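Local coordinates for citrate lyase (PDB 3QLL), which probably acts as a magnesium-dependent lyase related to the citrate lyase beta subunit, its precise reaction in the bacterium being unsettled, at residues 45-50 / 259-264; 171-176 / 210-215; 224-229 / 248-253. All coordinates share one frame; numbering follows the deposited sequence.

How the contacts relate
Contacts 1 and 3 are both buried and adjoin one another: contact 1 lays a helix on the barrel wall, contact 3 lies within the wall. Strand 252-255 lies beside strand 47-52 in the sheet, runs on in the chain to helix 261-267, and R46 and K253 are joined by a backbone hydrogen bond. Contact 2, whose centre is about 13 Å from that of contact 3 and about 23 Å from that of contact 1, sits in the outer layer and is partly buried. Chemistry follows place. Contact 1 is apolar helix-on-strand packing, contact 3 combines parallel-strand bonds with an internal salt bridge, and contact 2 joins two helices through an arginine-carboxylate pair. Helix 203-220 connects contacts 2 and 3 through the salt bridge R210-D226.

Contact 1 (45-50 / 259-264); sequences TRSWLF and AQISTI
I261 and I264, one helical turn apart, press their methyl groups onto the alternate residues S47 and L49 of the strand. The CD1 methyl of I261 reaches both: it lies 4.0 Å from S47 CB and 4.1 Å from L49 CB, touching each residue at the base of its side chain. From the next turn, I264 CG2 meets S47 CB at 4.0 Å and lies 3.4 Å from the carbonyl O of R46, so S47 CB is approached by a methyl from each isoleucine.

The two isoleucines share nearly the same first torsion and differ at the second. In I264, chi1 of -72° sets CG1 beside the backbone N and puts CG2, the methyl that touches, opposite that N. In I261 it is the bend at chi2 (-57°) that brings CD1 to the strand, although the CA-CB bond does not itself aim there.

Further out, polar groups fix the strand's start. S47 OG is hydrogen-bonded to N265 OD1, in the same helix as the isoleucines, and to D68 N; R46 forms a salt bridge with D68. On the other face of the strand, W48 NE1 donates to T45 OG1 at 2.8 Å. Both isoleucines also touch A255, so the helix straddles strands 47-52 and 252-255. This is how a helix packs on the outside of an eight-stranded parallel beta/alpha barrel, here where the first and last strands close the ring.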
loop_
_atom_site.group_PDB
_atom_site.type_symbol
_atom_site.label_atom_id
_atom_site.label_comp_id
_atom_site.label_asym_id
_atom_site.label_seq_id
_atom_site.Cartn_x
_atom_site.Cartn_y
_atom_site.Cartn_z
ATOM N N THR A 45 -18.910 4.050 -19.284
ATOM C CA THR A 45 -18.918 5.445 -18.827
ATOM C C THR A 45 -17.493 5.968 -18.568
ATOM O O THR A 45 -16.606 5.213 -18.109
ATOM C CB THR A 45 -19.752 5.630 -17.529
ATOM O OG1 THR A 45 -19.016 5.206 -16.384
ATOM C CG2 THR A 45 -21.106 4.911 -17.646
ATOM N N ARG A 46 -17.268 7.243 -18.870
ATOM C CA ARG A 46 -15.949 7.861 -18.741
ATOM C C ARG A 46 -16.039 9.065 -17.801
ATOM O O ARG A 46 -15.095 9.346 -17.050
ATOM C CB ARG A 46 -15.415 8.321 -20.102
ATOM C CG ARG A 46 -15.306 7.239 -21.146
ATOM C CD ARG A 46 -15.397 7.785 -22.548
ATOM N NE ARG A 46 -16.640 8.526 -22.761
ATOM C CZ ARG A 46 -16.928 9.220 -23.867
ATOM N NH1 ARG A 46 -16.052 9.272 -24.874
ATOM N NH2 ARG A 46 -18.089 9.863 -23.962
ATOM N N SER A 47 -17.142 9.809 -17.909
ATOM C CA SER A 47 -17.343 11.045 -17.149
ATOM C C SER A 47 -18.584 11.007 -16.256
ATOM O O SER A 47 -19.676 10.706 -16.709
ATOM C CB SER A 47 -17.441 12.257 -18.101
ATOM O OG SER A 47 -18.231 11.961 -19.239
ATOM N N TRP A 48 -18.401 11.346 -15.001
ATOM C CA TRP A 48 -19.504 11.488 -14.065
ATOM C C TRP A 48 -19.564 12.912 -13.536
ATOM O O TRP A 48 -18.653 13.359 -12.841
ATOM C CB TRP A 48 -19.349 10.506 -12.893
ATOM C CG TRP A 48 -19.474 9.081 -13.311
ATOM C CD1 TRP A 48 -18.664 8.410 -14.189
ATOM C CD2 TRP A 48 -20.429 8.129 -12.844
ATOM N NE1 TRP A 48 -19.067 7.115 -14.311
ATOM C CE2 TRP A 48 -20.137 6.899 -13.485
ATOM C CE3 TRP A 48 -21.488 8.183 -11.930
ATOM C CZ2 TRP A 48 -20.887 5.737 -13.267
ATOM C CZ3 TRP A 48 -22.241 7.030 -11.715
ATOM C CH2 TRP A 48 -21.934 5.821 -12.376
ATOM N N LEU A 49 -20.634 13.623 -13.848
ATOM C CA LEU A 49 -20.729 15.043 -13.493
ATOM C C LEU A 49 -21.652 15.266 -12.320
ATOM O O LEU A 49 -22.855 14.972 -12.407
ATOM C CB LEU A 49 -21.204 15.862 -14.676
ATOM C CG LEU A 49 -21.319 17.369 -14.466
ATOM C CD1 LEU A 49 -20.007 18.128 -14.098
ATOM C CD2 LEU A 49 -21.939 17.914 -15.737
ATOM N N PHE A 50 -21.099 15.837 -11.250
ATOM C CA PHE A 50 -21.885 16.240 -10.085
ATOM C C PHE A 50 -22.559 17.569 -10.393
ATOM O O PHE A 50 -21.893 18.532 -10.723
ATOM C CB PHE A 50 -21.007 16.399 -8.832
ATOM C CG PHE A 50 -20.545 15.115 -8.222
ATOM C CD1 PHE A 50 -21.408 14.347 -7.443
ATOM C CD2 PHE A 50 -19.227 14.679 -8.392
ATOM C CE1 PHE A 50 -20.975 13.168 -6.865
ATOM C CE2 PHE A 50 -18.787 13.495 -7.801
ATOM C CZ PHE A 50 -19.665 12.741 -7.043
ATOM N N ALA A 259 -16.993 22.115 -17.972
ATOM C CA ALA A 259 -15.784 22.409 -18.758
ATOM C C ALA A 259 -14.757 21.261 -18.723
ATOM O O ALA A 259 -13.893 21.139 -19.608
ATOM C CB ALA A 259 -15.138 23.690 -18.264
ATOM N N GLN A 260 -14.831 20.446 -17.677
ATOM C CA GLN A 260 -13.884 19.362 -17.522
ATOM C C GLN A 260 -14.284 18.163 -18.370
ATOM O O GLN A 260 -13.422 17.346 -18.717
ATOM C CB GLN A 260 -13.772 18.951 -16.044
ATOM C CG GLN A 260 -13.214 19.999 -15.112
ATOM C CD GLN A 260 -13.233 19.549 -13.655
ATOM O OE1 GLN A 260 -14.102 18.762 -13.237
ATOM N NE2 GLN A 260 -12.280 20.040 -12.873
ATOM N N ILE A 261 -15.552 18.127 -18.780
ATOM C CA ILE A 261 -16.135 16.921 -19.367
ATOM C C ILE A 261 -15.465 16.468 -20.657
ATOM O O ILE A 261 -15.189 15.281 -20.823
ATOM C CB ILE A 261 -17.662 17.075 -19.609
ATOM C CG1 ILE A 261 -18.388 17.249 -18.277
ATOM C CG2 ILE A 261 -18.242 15.843 -20.297
ATOM C CD1 ILE A 261 -18.150 16.132 -17.332
ATOM N N SER A 262 -15.222 17.397 -21.576
ATOM C CA SER A 262 -14.658 17.029 -22.868
ATOM C C SER A 262 -13.231 16.487 -22.684
ATOM O O SER A 262 -12.847 15.501 -23.315
ATOM C CB SER A 262 -14.676 18.228 -23.846
ATOM O OG SER A 262 -13.599 19.129 -23.660
ATOM N N THR A 263 -12.456 17.127 -21.820
ATOM C CA THR A 263 -11.108 16.642 -21.509
ATOM C C THR A 263 -11.114 15.201 -20.978
ATOM O O THR A 263 -10.349 14.354 -21.457
ATOM C CB THR A 263 -10.431 17.554 -20.459
ATOM O OG1 THR A 263 -10.317 18.895 -20.989
ATOM C CG2 THR A 263 -9.062 17.055 -20.137
ATOM N N ILE A 264 -12.015 14.920 -20.043
ATOM C CA ILE A 264 -12.101 13.612 -19.427
ATOM C C ILE A 264 -12.581 12.576 -20.464
ATOM O O ILE A 264 -12.042 11.461 -20.551
ATOM C CB ILE A 264 -13.043 13.621 -18.216
ATOM C CG1 ILE A 264 -12.406 14.375 -17.040
ATOM C CG2 ILE A 264 -13.419 12.204 -17.833
ATOM C CD1 ILE A 264 -13.376 14.640 -15.865
#

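Contact 2 (171-176 / 210-215); sequences NAVESI and RARLVS
R212 and E174 form the ionic part of this contact, a two-pronged side-on salt bridge between neighbouring helices. R212 NE donates to E174 OE2 at 2.7 Å along a nearly straight line (169° at the hydrogen); OE2 accepts with its syn lone pair and lies close to the guanidinium plane. NH2 meets E174 OE1 at 3.0 Å, again on the syn side but tilted from both flat groups. The carboxylate and guanidinium planes are 20° apart, nearly coplanar, which suits a pairing of one nitrogen to each oxygen. An extended arginine chain delivers the group, while the glutamate bends at chi2 (74°) to bring its carboxylate to it.

A hydrogen bond to an uncharged amide adds a third point of attachment: R212 NH1 donates to N171 OD1 at 3.2 Å, on a lone pair in the carbonyl plane, with the amide turned obliquely to the guanidinium. The N171 carbonyl O lies 3.1 Å from R212 NH2.

Apolar contacts accompany the polar ones. V173 divides its methyls: CG1 lies alongside R212, 3.8 Å from its carbonyl O and 3.9 Å from its NE, and CG2 meets L213 CD1 at 3.7 Å. V173 and L213 both also touch I164 of the barrel strand 159-164.

Other copies of the protein pack nearby, with A211 against L208 of the second subunit and N171 against M219 of the third. All three guanidinium nitrogens thus have acceptors in 171-176, which limits rotation of the group, and the paired carboxylate would be expected to offset much of its charge at this partly buried surface.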
loop_
_atom_site.group_PDB
_atom_site.type_symbol
_atom_site.label_atom_id
_atom_site.label_comp_id
_atom_site.label_asym_id
_atom_site.label_seq_id
_atom_site.Cartn_x
_atom_site.Cartn_y
_atom_site.Cartn_z
ATOM N N ASN A 171 -9.810 1.003 4.548
ATOM C CA ASN A 171 -9.398 -0.238 5.230
ATOM C C ASN A 171 -10.394 -1.390 5.006
ATOM O O ASN A 171 -10.056 -2.546 5.182
ATOM C CB ASN A 171 -9.129 -0.011 6.733
ATOM C CG ASN A 171 -7.820 0.719 6.963
ATOM O OD1 ASN A 171 -6.944 0.706 6.106
ATOM N ND2 ASN A 171 -7.685 1.364 8.090
ATOM N N ALA A 172 -11.632 -1.055 4.663
ATOM C CA ALA A 172 -12.615 -2.084 4.409
ATOM C C ALA A 172 -12.917 -2.196 2.912
ATOM O O ALA A 172 -13.933 -2.779 2.549
ATOM C CB ALA A 172 -13.903 -1.798 5.192
ATOM N N VAL A 173 -12.059 -1.634 2.051
ATOM C CA VAL A 173 -12.430 -1.505 0.634
ATOM C C VAL A 173 -12.636 -2.862 -0.059
ATOM O O VAL A 173 -13.498 -2.997 -0.913
ATOM C CB VAL A 173 -11.460 -0.578 -0.188
ATOM C CG1 VAL A 173 -10.114 -1.265 -0.500
ATOM C CG2 VAL A 173 -12.132 -0.118 -1.475
ATOM N N GLU A 174 -11.866 -3.864 0.347
ATOM C CA GLU A 174 -12.022 -5.193 -0.209
ATOM C C GLU A 174 -13.414 -5.743 0.101
ATOM O O GLU A 174 -14.085 -6.270 -0.772
ATOM C CB GLU A 174 -10.909 -6.147 0.287
ATOM C CG GLU A 174 -9.502 -5.682 -0.197
ATOM C CD GLU A 174 -8.972 -4.445 0.556
ATOM O OE1 GLU A 174 -9.459 -4.180 1.675
ATOM O OE2 GLU A 174 -8.074 -3.735 0.030
ATOM N N SER A 175 -13.870 -5.598 1.332
ATOM C CA SER A 175 -15.179 -6.135 1.663
ATOM C C SER A 175 -16.336 -5.310 1.070
ATOM O O SER A 175 -17.379 -5.899 0.787
ATOM C CB SER A 175 -15.327 -6.310 3.187
ATOM O OG SER A 175 -15.561 -5.129 3.912
ATOM N N ILE A 176 -16.182 -3.983 0.949
ATOM C CA ILE A 176 -17.167 -3.101 0.286
ATOM C C ILE A 176 -17.368 -3.430 -1.204
ATOM O O ILE A 176 -18.491 -3.411 -1.709
ATOM C CB ILE A 176 -16.763 -1.607 0.453
ATOM C CG1 ILE A 176 -16.934 -1.219 1.919
ATOM C CG2 ILE A 176 -17.552 -0.689 -0.505
ATOM C CD1 ILE A 176 -16.249 0.088 2.320
ATOM N N ARG A 210 -5.383 5.050 -3.791
ATOM C CA ARG A 210 -5.977 4.895 -5.135
ATOM C C ARG A 210 -5.659 3.495 -5.671
ATOM O O ARG A 210 -6.514 2.890 -6.299
ATOM C CB ARG A 210 -5.496 5.972 -6.113
ATOM C CG ARG A 210 -6.294 7.303 -6.073
ATOM C CD ARG A 210 -5.807 8.228 -7.241
ATOM N NE ARG A 210 -6.659 9.387 -7.519
ATOM C CZ ARG A 210 -6.358 10.604 -7.032
ATOM N NH1 ARG A 210 -5.252 10.741 -6.257
ATOM N NH2 ARG A 210 -7.134 11.672 -7.285
ATOM N N ALA A 211 -4.422 3.029 -5.482
ATOM C CA ALA A 211 -4.043 1.731 -5.985
ATOM C C ALA A 211 -4.865 0.635 -5.285
ATOM O O ALA A 211 -5.319 -0.298 -5.937
ATOM C CB ALA A 211 -2.531 1.494 -5.833
ATOM N N ARG A 212 -5.093 0.794 -3.983
ATOM C CA ARG A 212 -5.899 -0.149 -3.217
ATOM C C ARG A 212 -7.353 -0.119 -3.664
ATOM O O ARG A 212 -8.013 -1.159 -3.711
ATOM C CB ARG A 212 -5.787 0.129 -1.715
ATOM C CG ARG A 212 -6.199 -1.044 -0.890
ATOM C CD ARG A 212 -5.963 -0.856 0.596
ATOM N NE ARG A 212 -6.706 -1.838 1.382
ATOM C CZ ARG A 212 -6.846 -1.742 2.688
ATOM N NH1 ARG A 212 -6.275 -0.720 3.303
ATOM N NH2 ARG A 212 -7.530 -2.658 3.365
ATOM N N LEU A 213 -7.860 1.064 -4.005
ATOM C CA LEU A 213 -9.235 1.125 -4.489
ATOM C C LEU A 213 -9.395 0.411 -5.839
ATOM O O LEU A 213 -10.267 -0.463 -5.981
ATOM C CB LEU A 213 -9.712 2.566 -4.596
ATOM C CG LEU A 213 -11.073 2.726 -5.288
ATOM C CD1 LEU A 213 -12.151 2.030 -4.482
ATOM C CD2 LEU A 213 -11.427 4.182 -5.471
ATOM N N VAL A 214 -8.499 0.708 -6.782
ATOM C CA VAL A 214 -8.554 0.114 -8.124
ATOM C C VAL A 214 -8.452 -1.422 -8.032
ATOM O O VAL A 214 -9.245 -2.142 -8.634
ATOM C CB VAL A 214 -7.430 0.684 -9.035
ATOM C CG1 VAL A 214 -7.336 -0.080 -10.345
ATOM C CG2 VAL A 214 -7.693 2.129 -9.311
ATOM N N SER A 215 -7.513 -1.915 -7.233
ATOM C CA SER A 215 -7.360 -3.354 -7.031
ATOM C C SER A 215 -8.657 -4.067 -6.558
ATOM O O SER A 215 -9.014 -5.108 -7.056
ATOM C CB SER A 215 -6.220 -3.623 -6.044
ATOM O OG SER A 215 -6.198 -4.985 -5.693
#

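Contact 3 (224-229 / 248-253); sequences AIDAPF and FGFSAK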
loop_
_atom_site.group_PDB
_atom_site.type_symbol
_atom_site.label_atom_id
_atom_site.label_comp_id
_atom_site.label_asym_id
_atom_site.label_seq_id
_atom_site.Cartn_x
_atom_site.Cartn_y
_atom_site.Cartn_z
ATOM N N ALA A 224 -13.352 1.458 -11.312
ATOM C CA ALA A 224 -12.945 2.472 -10.342
ATOM C C ALA A 224 -13.136 3.837 -10.971
ATOM O O ALA A 224 -12.750 4.065 -12.125
ATOM C CB ALA A 224 -11.519 2.278 -9.950
ATOM N N ILE A 225 -13.800 4.729 -10.254
ATOM C CA ILE A 225 -14.003 6.062 -10.771
ATOM C C ILE A 225 -13.217 7.097 -9.992
ATOM O O ILE A 225 -13.470 7.295 -8.806
ATOM C CB ILE A 225 -15.479 6.438 -10.753
ATOM C CG1 ILE A 225 -16.296 5.367 -11.489
ATOM C CG2 ILE A 225 -15.673 7.823 -11.370
ATOM C CD1 ILE A 225 -17.747 5.358 -11.108
ATOM N N ASP A 226 -12.313 7.796 -10.679
ATOM C CA ASP A 226 -11.470 8.767 -10.003
ATOM C C ASP A 226 -12.253 9.990 -9.488
ATOM O O ASP A 226 -13.309 10.383 -10.042
ATOM C CB ASP A 226 -10.313 9.215 -10.905
ATOM C CG ASP A 226 -9.209 9.945 -10.127
ATOM O OD1 ASP A 226 -9.074 9.725 -8.885
ATOM O OD2 ASP A 226 -8.471 10.725 -10.767
ATOM N N ALA A 227 -11.681 10.565 -8.426
ATOM C CA ALA A 227 -12.112 11.801 -7.821
ATOM C C ALA A 227 -12.163 12.928 -8.836
ATOM O O ALA A 227 -11.453 12.895 -9.842
ATOM C CB ALA A 227 -11.190 12.163 -6.659
ATOM N N PRO A 228 -13.027 13.921 -8.573
ATOM C CA PRO A 228 -13.021 15.144 -9.383
ATOM C C PRO A 228 -11.751 15.956 -9.132
ATOM O O PRO A 228 -11.259 15.988 -7.997
ATOM C CB PRO A 228 -14.250 15.918 -8.885
ATOM C CG PRO A 228 -14.550 15.363 -7.525
ATOM C CD PRO A 228 -14.063 13.929 -7.520
ATOM N N PHE A 229 -11.279 16.661 -10.157
ATOM C CA PHE A 229 -10.150 17.554 -9.988
ATOM C C PHE A 229 -10.735 18.895 -9.632
ATOM O O PHE A 229 -11.619 19.387 -10.330
ATOM C CB PHE A 229 -9.329 17.632 -11.280
ATOM C CG PHE A 229 -8.053 18.428 -11.158
ATOM C CD1 PHE A 229 -6.949 17.928 -10.489
ATOM C CD2 PHE A 229 -7.938 19.667 -11.793
ATOM C CE1 PHE A 229 -5.762 18.680 -10.390
ATOM C CE2 PHE A 229 -6.767 20.422 -11.709
ATOM C CZ PHE A 229 -5.678 19.925 -11.007
ATOM N N PHE A 248 -3.257 4.082 -13.707
ATOM C CA PHE A 248 -3.468 3.314 -12.480
ATOM C C PHE A 248 -4.522 2.199 -12.631
ATOM O O PHE A 248 -4.484 1.198 -11.896
ATOM C CB PHE A 248 -3.858 4.258 -11.333
ATOM C CG PHE A 248 -2.785 4.507 -10.368
ATOM C CD1 PHE A 248 -1.505 4.844 -10.804
ATOM C CD2 PHE A 248 -3.020 4.400 -9.002
ATOM C CE1 PHE A 248 -0.488 5.084 -9.903
ATOM C CE2 PHE A 248 -2.006 4.633 -8.082
ATOM C CZ PHE A 248 -0.733 4.975 -8.537
ATOM N N GLY A 249 -5.393 2.348 -13.644
ATOM C CA GLY A 249 -6.492 1.419 -13.889
ATOM C C GLY A 249 -7.920 1.897 -13.632
ATOM O O GLY A 249 -8.845 1.116 -13.693
ATOM N N PHE A 250 -8.088 3.157 -13.263
ATOM C CA PHE A 250 -9.390 3.848 -13.286
ATOM C C PHE A 250 -9.986 3.856 -14.713
ATOM O O PHE A 250 -9.245 3.981 -15.699
ATOM C CB PHE A 250 -9.261 5.308 -12.780
ATOM C CG PHE A 250 -9.038 5.427 -11.291
ATOM C CD1 PHE A 250 -10.113 5.459 -10.409
ATOM C CD2 PHE A 250 -7.757 5.452 -10.771
ATOM C CE1 PHE A 250 -9.902 5.542 -9.036
ATOM C CE2 PHE A 250 -7.534 5.535 -9.417
ATOM C CZ PHE A 250 -8.603 5.585 -8.542
ATOM N N SER A 251 -11.309 3.686 -14.807
ATOM C CA SER A 251 -11.995 3.587 -16.093
ATOM C C SER A 251 -12.711 4.879 -16.360
ATOM O O SER A 251 -13.194 5.102 -17.472
ATOM C CB SER A 251 -13.037 2.447 -16.063
ATOM O OG SER A 251 -12.442 1.215 -15.686
ATOM N N ALA A 252 -12.825 5.709 -15.328
ATOM C CA ALA A 252 -13.592 6.933 -15.446
ATOM C C ALA A 252 -13.155 7.915 -14.402
ATOM O O ALA A 252 -12.492 7.548 -13.451
ATOM C CB ALA A 252 -15.077 6.658 -15.333
ATOM N N LYS A 253 -13.621 9.144 -14.533
ATOM C CA LYS A 253 -13.277 10.187 -13.589
ATOM C C LYS A 253 -14.465 11.151 -13.383
ATOM O O LYS A 253 -15.146 11.536 -14.342
ATOM C CB LYS A 253 -12.030 10.953 -14.076
ATOM C CG LYS A 253 -11.534 12.069 -13.178
ATOM C CD LYS A 253 -10.181 12.610 -13.673
ATOM C CE LYS A 253 -9.628 13.716 -12.756
ATOM N NZ LYS A 253 -9.249 13.218 -11.402
#
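With chi1 at -165°, D226 holds its carboxylate opposite its backbone N, and K253, extended until a final bend at chi4 (67°), runs alongside it in the same direction. The lysine's NZ consequently arrives 2.7 Å from D226 OD2, above the carboxylate plane, in a salt bridge. NZ also donates to A227 O at 2.7 Å and forms a salt bridge with E241 of helix 235-248, so three acceptors surround the buried ammonium group. The other aspartate oxygen, OD1, is salt-bridged to R210, which probably helps to stabilise a charged carboxylate.

F250 packs against D226 and A224: D226 CB sits over one ring face, 4.1 Å from the ring centroid in a CH-pi contact, and A224 CB touches F250 CD1 at 3.5 Å. On the face of the sheet opposite the D226 and K253 side chains, I225 CG2 rests 4.2 Å from A252 CB.

The backbones pair in parallel, I225 with A252 and D226 with K253. D226 N donates to A252 O at 2.8 Å, and S251 N to A224 O at 3.1 Å. Ahead of strand 252-255, G249 closes helix 235-248 with a Schellman motif. Together these elements form a beta-alpha-beta unit joining the last two strands of a TIM-type barrel.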